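PDB 6I8W: Alpha/beta fold hydrolase from Pseudomonas aeruginosa, which probably acts as a membrane-bound phospholipase A that degrades membrane phospholipids and contributes to bacterial virulence. Local coordinates for residues P23-R31 and P209-R217; K104-V112 and F224-R235. All blocks are in the same frame, centred on the assembly; numbering follows the deposited sequence. Where two conformers were deposited one is given.

Interaction 1. Residues P23-R31 and P209-R217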
loop_
_atom_site.group_PDB
_atom_site.type_symbol
_atom_site.label_atom_id
_atom_site.label_comp_id
_atom_site.label_asym_id
_atom_site.label_seq_id
_atom_site.Cartn_x
_atom_site.Cartn_y
_atom_site.Cartn_z
ATOM N N PRO A 23 7.960 22.706 1.920
ATOM C CA PRO A 23 7.415 21.417 1.452
ATOM C C PRO A 23 7.038 20.445 2.574
ATOM O O PRO A 23 5.999 19.781 2.491
ATOM C CB PRO A 23 8.561 20.835 0.621
ATOM C CG PRO A 23 9.322 22.025 0.150
ATOM C CD PRO A 23 9.241 23.026 1.257
ATOM N N ALA A 24 7.882 20.343 3.596
ATOM C CA ALA A 24 7.633 19.412 4.698
ATOM C C ALA A 24 6.347 19.789 5.441
ATOM O O ALA A 24 5.534 18.920 5.750
ATOM C CB ALA A 24 8.817 19.386 5.653
ATOM N N THR A 25 6.150 21.079 5.713
ATOM C CA THR A 25 4.943 21.509 6.420
ATOM C C THR A 25 3.721 21.310 5.528
ATOM O O THR A 25 2.622 21.038 6.009
ATOM C CB THR A 25 5.008 22.995 6.864
ATOM O OG1 THR A 25 4.976 23.842 5.717
ATOM C CG2 THR A 25 6.267 23.280 7.656
ATOM N N LEU A 26 3.910 21.483 4.225
ATOM C CA LEU A 26 2.846 21.232 3.263
ATOM C C LEU A 26 2.363 19.781 3.381
ATOM O O LEU A 26 1.165 19.515 3.493
ATOM C CB LEU A 26 3.342 21.499 1.844
ATOM C CG LEU A 26 2.375 21.779 0.696
ATOM C CD1 LEU A 26 3.138 22.460 -0.425
ATOM C CD2 LEU A 26 1.714 20.526 0.196
ATOM N N LEU A 27 3.302 18.841 3.382
ATOM C CA LEU A 27 2.933 17.429 3.482
ATOM C C LEU A 27 2.264 17.158 4.826
ATOM O O LEU A 27 1.277 16.426 4.901
ATOM C CB LEU A 27 4.158 16.520 3.288
ATOM C CG LEU A 27 3.951 15.006 3.459
ATOM C CD1 LEU A 27 2.789 14.485 2.606
ATOM C CD2 LEU A 27 5.255 14.209 3.190
ATOM N N ALA A 28 2.787 17.768 5.887
ATOM C CA ALA A 28 2.217 17.554 7.213
ATOM C C ALA A 28 0.781 18.097 7.290
ATOM O O ALA A 28 -0.087 17.496 7.941
ATOM C CB ALA A 28 3.103 18.204 8.282
ATOM N N SER A 29 0.518 19.190 6.583
ATOM C CA SER A 29 -0.817 19.791 6.581
ATOM C C SER A 29 -1.797 18.906 5.821
ATOM O O SER A 29 -2.903 18.632 6.288
ATOM C CB SER A 29 -0.783 21.191 5.964
ATOM O OG SER A 29 -0.006 22.077 6.747
ATOM N N VAL A 30 -1.392 18.451 4.642
ATOM C CA VAL A 30 -2.250 17.570 3.859
ATOM C C VAL A 30 -2.524 16.236 4.588
ATOM O O VAL A 30 -3.645 15.718 4.549
ATOM C CB VAL A 30 -1.654 17.314 2.482
ATOM C CG1 VAL A 30 -2.499 16.293 1.739
ATOM C CG2 VAL A 30 -1.630 18.621 1.706
ATOM N N ARG A 31 -1.509 15.691 5.260
ATOM C CA ARG A 31 -1.690 14.481 6.066
ATOM C C ARG A 31 -2.684 14.756 7.184
ATOM O O ARG A 31 -3.555 13.944 7.468
ATOM C CB ARG A 31 -0.358 13.996 6.670
ATOM C CG ARG A 31 0.515 13.195 5.713
ATOM C CD ARG A 31 1.939 12.997 6.255
ATOM N NE ARG A 31 2.668 12.033 5.444
ATOM C CZ ARG A 31 3.964 11.760 5.579
ATOM N NH1 ARG A 31 4.695 12.389 6.488
ATOM N NH2 ARG A 31 4.527 10.844 4.805
ATOM N N PRO A 209 2.825 22.083 -5.950
ATOM C CA PRO A 209 3.899 22.037 -4.952
ATOM C C PRO A 209 3.951 20.705 -4.196
ATOM O O PRO A 209 5.038 20.208 -3.926
ATOM C CB PRO A 209 3.554 23.200 -4.015
ATOM C CG PRO A 209 2.746 24.150 -4.868
ATOM C CD PRO A 209 1.934 23.242 -5.739
ATOM N N LEU A 210 2.799 20.130 -3.868
ATOM C CA LEU A 210 2.784 18.847 -3.179
ATOM C C LEU A 210 3.347 17.745 -4.074
ATOM O O LEU A 210 4.108 16.892 -3.619
ATOM C CB LEU A 210 1.366 18.477 -2.730
ATOM C CG LEU A 210 1.265 17.105 -2.045
ATOM C CD1 LEU A 210 2.177 17.025 -0.836
ATOM C CD2 LEU A 210 -0.171 16.821 -1.645
ATOM N N LYS A 211 2.980 17.776 -5.349
ATOM C CA LYS A 211 3.461 16.784 -6.303
ATOM C C LYS A 211 4.986 16.780 -6.419
ATOM O O LYS A 211 5.600 15.727 -6.406
ATOM C CB LYS A 211 2.852 17.039 -7.680
ATOM C CG LYS A 211 3.394 16.122 -8.763
ATOM C CD LYS A 211 2.923 16.594 -10.126
ATOM C CE LYS A 211 3.924 16.226 -11.208
ATOM N NZ LYS A 211 3.515 16.746 -12.550
ATOM N N ARG A 212 5.586 17.960 -6.523
ATOM C CA ARG A 212 7.038 18.055 -6.639
ATOM C C ARG A 212 7.760 17.467 -5.424
ATOM O O ARG A 212 8.788 16.802 -5.561
ATOM C CB ARG A 212 7.461 19.512 -6.852
ATOM C CG ARG A 212 7.308 19.967 -8.294
ATOM C CD ARG A 212 7.887 21.357 -8.536
ATOM N NE ARG A 212 6.856 22.392 -8.535
ATOM C CZ ARG A 212 6.664 23.257 -7.545
ATOM N NH1 ARG A 212 7.443 23.221 -6.468
ATOM N NH2 ARG A 212 5.699 24.164 -7.635
ATOM N N TYR A 213 7.238 17.722 -4.231
ATOM C CA TYR A 213 7.863 17.187 -3.023
ATOM C C TYR A 213 7.714 15.675 -2.976
ATOM O O TYR A 213 8.652 14.973 -2.611
ATOM C CB TYR A 213 7.291 17.845 -1.774
ATOM C CG TYR A 213 7.943 17.426 -0.475
ATOM C CD1 TYR A 213 9.313 17.613 -0.267
ATOM C CD2 TYR A 213 7.183 16.968 0.585
ATOM C CE1 TYR A 213 9.908 17.278 0.939
ATOM C CE2 TYR A 213 7.764 16.636 1.791
ATOM C CZ TYR A 213 9.123 16.788 1.963
ATOM O OH TYR A 213 9.677 16.458 3.171
ATOM N N LEU A 214 6.536 15.168 -3.325
ATOM C CA LEU A 214 6.338 13.716 -3.371
ATOM C C LEU A 214 7.342 13.093 -4.348
ATOM O O LEU A 214 7.927 12.043 -4.067
ATOM C CB LEU A 214 4.909 13.361 -3.784
ATOM C CG LEU A 214 3.839 13.733 -2.756
ATOM C CD1 LEU A 214 2.444 13.431 -3.289
ATOM C CD2 LEU A 214 4.100 13.016 -1.433
ATOM N N GLY A 215 7.546 13.758 -5.485
ATOM C CA GLY A 215 8.509 13.307 -6.476
ATOM C C GLY A 215 9.937 13.347 -5.942
ATOM O O GLY A 215 10.737 12.452 -6.219
ATOM N N GLU A 216 10.263 14.392 -5.186
ATOM C CA GLU A 216 11.583 14.488 -4.569
ATOM C C GLU A 216 11.784 13.344 -3.578
ATOM O O GLU A 216 12.824 12.687 -3.575
ATOM C CB GLU A 216 11.765 15.832 -3.864
ATOM C CG GLU A 216 11.901 17.021 -4.802
ATOM C CD GLU A 216 12.019 18.342 -4.063
ATOM O OE1 GLU A 216 12.258 18.327 -2.835
ATOM O OE2 GLU A 216 11.871 19.396 -4.714
ATOM N N ARG A 217 10.773 13.088 -2.755
ATOM C CA ARG A 217 10.844 11.996 -1.790
ATOM C C ARG A 217 11.006 10.639 -2.480
ATOM O O ARG A 217 11.733 9.774 -1.992
ATOM C CB ARG A 217 9.595 11.992 -0.900
ATOM C CG ARG A 217 9.507 13.206 0.018
ATOM C CD ARG A 217 8.133 13.319 0.655
ATOM N NE ARG A 217 7.764 12.107 1.378
ATOM C CZ ARG A 217 8.106 11.850 2.637
ATOM N NH1 ARG A 217 8.832 12.724 3.324
ATOM N NH2 ARG A 217 7.720 10.718 3.209
HETATM O O HOH W 1 7.356 11.424 6.475
#
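P23 sits with its ring carbon CB over one face of the Y213 ring, a CH-pi contact in which CB lies 3.7 Å from the centroid of Y213 and 23° off the ring normal. The tyrosine gets there because its CG is anti to the backbone N (chi1 -176°), which sends the ring across the first turn of P23-R31. From the other side R217 packs its CD on the opposite face, holding the ring between proline and arginine. P23 also marks a kink, since its nitrogen has no hydrogen to give to the preceding turn.

One turn on, L27 pushes CD2 over a face of the R217 guanidinium, 3.7 Å from R217 NE; R217 is bent at chi3 to lay the group there. The same CD2 lies over the centre of the R31 guanidinium. The two guanidiniums stand nearly perpendicular, with R31 NH2 3.6 Å from R217 NH2. A water bridges the two groups, accepting from R31 NH1 at 2.8 Å and, weakly, from R217 NH2, and probably tempers the like charges. R31 NE is salt-bridged to D76, which probably offsets part of the charge.

Farther from the arginines the contact is purely apolar. L26 divides its methyls, CD1 meeting P209 CB at 3.7 Å and CD2 meeting L210 CB at 3.6 Å. V30 and L210 reach tip to tip, V30 CG2 to L210 CD2 at 4.1 Å, and octyl glucoside touches both residues.

The segment axes approach to 9.7 Å at 106°, so this is a steep helix crossing. It sets the long N-terminal helix 3-38 against helix 208-234, which lies between strands 154-160 and 250-255, where alpha/beta hydrolases usually carry their helical cap.

Interaction 2. Residues K104-V112 and F224-R235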
loop_
_atom_site.group_PDB
_atom_site.type_symbol
_atom_site.label_atom_id
_atom_site.label_comp_id
_atom_site.label_asym_id
_atom_site.label_seq_id
_atom_site.Cartn_x
_atom_site.Cartn_y
_atom_site.Cartn_z
ATOM N N LYS A 104 14.068 0.852 8.180
ATOM C CA LYS A 104 14.569 0.326 6.910
ATOM C C LYS A 104 15.994 -0.238 7.048
ATOM O O LYS A 104 16.929 0.282 6.439
ATOM C CB LYS A 104 14.543 1.431 5.846
ATOM C CG LYS A 104 13.154 2.093 5.681
ATOM C CD LYS A 104 13.194 3.287 4.730
ATOM C CE LYS A 104 11.810 3.949 4.613
ATOM N NZ LYS A 104 11.373 4.535 5.914
ATOM N N PRO A 105 16.155 -1.323 7.825
ATOM C CA PRO A 105 17.489 -1.929 7.998
ATOM C C PRO A 105 18.089 -2.343 6.656
ATOM O O PRO A 105 17.419 -3.011 5.864
ATOM C CB PRO A 105 17.230 -3.171 8.864
ATOM C CG PRO A 105 15.836 -3.084 9.309
ATOM C CD PRO A 105 15.087 -2.131 8.440
ATOM N N GLN A 106 19.330 -1.955 6.411
ATOM C CA GLN A 106 19.948 -2.164 5.114
ATOM C C GLN A 106 20.164 -3.641 4.781
ATOM O O GLN A 106 20.119 -4.024 3.614
ATOM C CB GLN A 106 21.286 -1.422 5.049
ATOM C CG GLN A 106 21.893 -1.350 3.650
ATOM C CD GLN A 106 21.089 -0.466 2.708
ATOM O OE1 GLN A 106 20.966 -0.763 1.520
ATOM N NE2 GLN A 106 20.535 0.624 3.239
ATOM N N GLN A 107 20.376 -4.471 5.799
ATOM C CA GLN A 107 20.727 -5.875 5.561
ATOM C C GLN A 107 19.569 -6.851 5.764
ATOM O O GLN A 107 19.767 -8.063 5.789
ATOM C CB GLN A 107 21.898 -6.293 6.466
ATOM C CG GLN A 107 23.182 -5.523 6.225
ATOM C CD GLN A 107 23.643 -5.598 4.782
ATOM O OE1 GLN A 107 23.909 -4.575 4.147
ATOM N NE2 GLN A 107 23.739 -6.815 4.254
ATOM N N ALA A 108 18.354 -6.341 5.894
ATOM C CA ALA A 108 17.233 -7.225 6.164
ATOM C C ALA A 108 16.704 -7.858 4.876
ATOM O O ALA A 108 17.032 -7.420 3.768
ATOM C CB ALA A 108 16.122 -6.466 6.879
ATOM N N SER A 109 15.898 -8.901 5.029
ATOM C CA SER A 109 15.166 -9.453 3.906
ATOM C C SER A 109 13.809 -8.746 3.778
ATOM O O SER A 109 13.115 -8.519 4.771
ATOM C CB SER A 109 14.980 -10.958 4.072
ATOM O OG SER A 109 14.187 -11.471 3.016
ATOM N N TYR A 110 13.422 -8.428 2.550
ATOM C CA TYR A 110 12.164 -7.759 2.318
ATOM C C TYR A 110 11.269 -8.557 1.382
ATOM O O TYR A 110 10.347 -8.006 0.792
ATOM C CB TYR A 110 12.401 -6.353 1.764
ATOM C CG TYR A 110 13.062 -5.428 2.754
ATOM C CD1 TYR A 110 12.317 -4.802 3.744
ATOM C CD2 TYR A 110 14.428 -5.188 2.708
ATOM C CE1 TYR A 110 12.915 -3.963 4.658
ATOM C CE2 TYR A 110 15.034 -4.340 3.613
ATOM C CZ TYR A 110 14.261 -3.732 4.587
ATOM O OH TYR A 110 14.841 -2.890 5.498
ATOM N N ASP A 111 11.553 -9.851 1.252
ATOM C CA ASP A 111 10.673 -10.750 0.514
ATOM C C ASP A 111 9.303 -10.818 1.186
ATOM O O ASP A 111 9.180 -10.563 2.385
ATOM C CB ASP A 111 11.280 -12.151 0.430
ATOM C CG ASP A 111 11.314 -12.840 1.771
ATOM O OD1 ASP A 111 12.280 -12.620 2.533
ATOM O OD2 ASP A 111 10.350 -13.569 2.084
ATOM N N VAL A 112 8.275 -11.190 0.432
ATOM C CA VAL A 112 6.905 -11.106 0.943
ATOM C C VAL A 112 6.650 -12.137 2.049
ATOM O O VAL A 112 5.765 -11.958 2.885
ATOM C CB VAL A 112 5.874 -11.287 -0.185
ATOM C CG1 VAL A 112 5.912 -10.095 -1.125
ATOM C CG2 VAL A 112 6.122 -12.596 -0.946
ATOM N N PHE A 224 17.164 2.489 -2.547
ATOM C CA PHE A 224 16.705 1.460 -1.630
ATOM C C PHE A 224 15.484 0.713 -2.180
ATOM O O PHE A 224 15.373 -0.504 -2.044
ATOM C CB PHE A 224 16.385 2.067 -0.269
ATOM C CG PHE A 224 16.194 1.046 0.807
ATOM C CD1 PHE A 224 17.265 0.305 1.265
ATOM C CD2 PHE A 224 14.944 0.822 1.360
ATOM C CE1 PHE A 224 17.095 -0.640 2.254
ATOM C CE2 PHE A 224 14.780 -0.123 2.351
ATOM C CZ PHE A 224 15.846 -0.850 2.794
ATOM N N ASN A 225 14.557 1.439 -2.791
ATOM C CA ASN A 225 13.402 0.776 -3.385
ATOM C C ASN A 225 13.850 -0.214 -4.463
ATOM O O ASN A 225 13.335 -1.323 -4.527
ATOM C CB ASN A 225 12.417 1.787 -3.978
ATOM C CG ASN A 225 11.534 2.453 -2.913
ATOM O OD1 ASN A 225 11.499 2.035 -1.752
ATOM N ND2 ASN A 225 10.829 3.500 -3.315
ATOM N N ALA A 226 14.838 0.173 -5.273
ATOM C CA ALA A 226 15.324 -0.698 -6.339
ATOM C C ALA A 226 15.905 -1.994 -5.773
ATOM O O ALA A 226 15.760 -3.068 -6.362
ATOM C CB ALA A 226 16.372 0.031 -7.187
ATOM N N GLN A 227 16.580 -1.880 -4.636
ATOM C CA GLN A 227 17.176 -3.041 -3.973
ATOM C C GLN A 227 16.085 -3.983 -3.449
ATOM O O GLN A 227 16.154 -5.201 -3.617
ATOM C CB GLN A 227 18.092 -2.578 -2.834
ATOM C CG GLN A 227 18.254 -3.557 -1.682
ATOM C CD GLN A 227 19.209 -3.030 -0.613
ATOM O OE1 GLN A 227 19.236 -3.529 0.516
ATOM N NE2 GLN A 227 19.992 -2.010 -0.965
ATOM N N ILE A 228 15.061 -3.413 -2.829
ATOM C CA ILE A 228 13.926 -4.213 -2.393
ATOM C C ILE A 228 13.246 -4.878 -3.590
ATOM O O ILE A 228 12.898 -6.056 -3.529
ATOM C CB ILE A 228 12.895 -3.376 -1.616
ATOM C CG1 ILE A 228 13.455 -2.973 -0.250
ATOM C CG2 ILE A 228 11.600 -4.171 -1.406
ATOM C CD1 ILE A 228 12.484 -2.120 0.561
ATOM N N PHE A 229 13.070 -4.132 -4.679
ATOM C CA PHE A 229 12.407 -4.684 -5.862
ATOM C C PHE A 229 13.183 -5.891 -6.391
ATOM O O PHE A 229 12.591 -6.870 -6.851
ATOM C CB PHE A 229 12.255 -3.632 -6.967
ATOM C CG PHE A 229 11.270 -4.028 -8.045
ATOM C CD1 PHE A 229 9.928 -3.715 -7.921
ATOM C CD2 PHE A 229 11.687 -4.740 -9.162
ATOM C CE1 PHE A 229 9.016 -4.091 -8.904
ATOM C CE2 PHE A 229 10.789 -5.119 -10.144
ATOM C CZ PHE A 229 9.449 -4.798 -10.017
ATOM N N GLU A 230 14.507 -5.829 -6.301
ATOM C CA GLU A 230 15.342 -6.941 -6.750
ATOM C C GLU A 230 15.139 -8.175 -5.871
ATOM O O GLU A 230 15.114 -9.302 -6.367
ATOM C CB GLU A 230 16.815 -6.534 -6.778
ATOM C CG GLU A 230 17.330 -6.311 -8.181
ATOM C CD GLU A 230 17.090 -7.512 -9.076
ATOM O OE1 GLU A 230 17.695 -8.578 -8.825
ATOM O OE2 GLU A 230 16.286 -7.392 -10.026
ATOM N N GLN A 231 14.987 -7.963 -4.567
ATOM C CA GLN A 231 14.633 -9.056 -3.664
ATOM C C GLN A 231 13.262 -9.649 -4.001
ATOM O O GLN A 231 13.067 -10.856 -3.925
ATOM C CB GLN A 231 14.642 -8.583 -2.214
ATOM C CG GLN A 231 16.025 -8.272 -1.663
ATOM C CD GLN A 231 16.000 -8.151 -0.158
ATOM O OE1 GLN A 231 15.194 -8.801 0.504
ATOM N NE2 GLN A 231 16.866 -7.308 0.390
ATOM N N LEU A 232 12.306 -8.802 -4.369
ATOM C CA LEU A 232 10.974 -9.299 -4.701
ATOM C C LEU A 232 11.058 -10.186 -5.946
ATOM O O LEU A 232 10.306 -11.155 -6.084
ATOM C CB LEU A 232 9.986 -8.146 -4.914
ATOM C CG LEU A 232 9.639 -7.272 -3.699
ATOM C CD1 LEU A 232 8.768 -6.100 -4.109
ATOM C CD2 LEU A 232 8.940 -8.100 -2.622
ATOM N N ARG A 233 11.997 -9.874 -6.836
ATOM C CA ARG A 233 12.211 -10.699 -8.019
ATOM C C ARG A 233 12.946 -11.992 -7.685
ATOM O O ARG A 233 12.538 -13.069 -8.114
ATOM C CB ARG A 233 12.999 -9.931 -9.083
ATOM C CG ARG A 233 12.306 -8.682 -9.592
ATOM C CD ARG A 233 13.110 -8.019 -10.705
ATOM N NE ARG A 233 12.967 -8.714 -11.981
ATOM C CZ ARG A 233 13.456 -8.262 -13.131
ATOM N NH1 ARG A 233 14.126 -7.118 -13.161
ATOM N NH2 ARG A 233 13.276 -8.951 -14.250
ATOM N N GLN A 234 14.039 -11.878 -6.933
ATOM C CA GLN A 234 14.904 -13.035 -6.661
ATOM C C GLN A 234 14.313 -13.968 -5.609
ATOM O O GLN A 234 14.603 -15.161 -5.602
ATOM C CB GLN A 234 16.298 -12.582 -6.214
ATOM C CG GLN A 234 17.018 -11.704 -7.215
ATOM C CD GLN A 234 17.355 -12.432 -8.499
ATOM O OE1 GLN A 234 17.463 -13.661 -8.522
ATOM N NE2 GLN A 234 17.526 -11.677 -9.579
ATOM N N ARG A 235 13.494 -13.421 -4.719
ATOM C CA ARG A 235 12.925 -14.193 -3.617
ATOM C C ARG A 235 11.412 -14.283 -3.778
ATOM O O ARG A 235 10.662 -14.302 -2.802
ATOM C CB ARG A 235 13.289 -13.555 -2.275
ATOM C CG ARG A 235 14.800 -13.378 -2.092
ATOM C CD ARG A 235 15.170 -12.673 -0.783
ATOM N NE ARG A 235 16.548 -12.168 -0.838
ATOM C CZ ARG A 235 17.234 -11.710 0.207
ATOM N NH1 ARG A 235 16.686 -11.696 1.416
ATOM N NH2 ARG A 235 18.477 -11.275 0.044
HETATM O O HOH W 2 9.255 -11.829 -2.435
#
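Q231 OE1 accepts the backbone N of Y110 at 2.7 Å, the shortest hydrogen bond across these segments and nearly straight at 170°. With CG anti to the carbonyl carbon (chi1 -70°) and the chain extended beyond, the Q231 amide reaches the loop backbone and works at both ends: NE2 donates weakly to A108 O, while OE1 also lies over one face of the R235 guanidinium, toward its rim. The last turns of helix 208-234 thus hold the loop by its backbone.

The Y110 ring packs against the helix. I228 CD1 sits over one face, 4.1 Å from the Y110 centroid, and F224 turns its edge to the ring in an offset edge-to-face pair, planes at 85°. Y110 OH donates to P105 O at 2.6 Å, which fixes the phenol across the turn from P105 to A108. At the outer end Q227 NE2 donates to Q106 OE1 at 2.9 Å, the two amide planes steeply inclined.

Past the tyrosine, a water links V112 N to R235 O, and D111, bonded to T114, caps helix 112-125. The loop, leading from strand 90-94 into that helix, runs along the C-terminal part of helix 208-234; V112 packs on H141, I142 and L145 of helix 138-149, and L232 on M138.

How the interactions relate
Helix 208-234 serves both contacts: its beginning crosses the N-terminal helix in interaction 1, and its end lies on the K104-V112 loop in interaction 2. The contact centres are 26 Å apart, although the nearest atoms come within about 6 Å without touching. Bound lipid-like molecules lie beside this helix. Myristic acid touches L214 in interaction 1, and the L232 side chain of interaction 2 is about 9 Å from it. V112 of interaction 2 lies near, without touching, what looks like a GxSxG nucleophile elbow, with S137 the likely nucleophile. The helix thus spans from the long N-terminal helix, probably the membrane-associated part, toward the presumed active site.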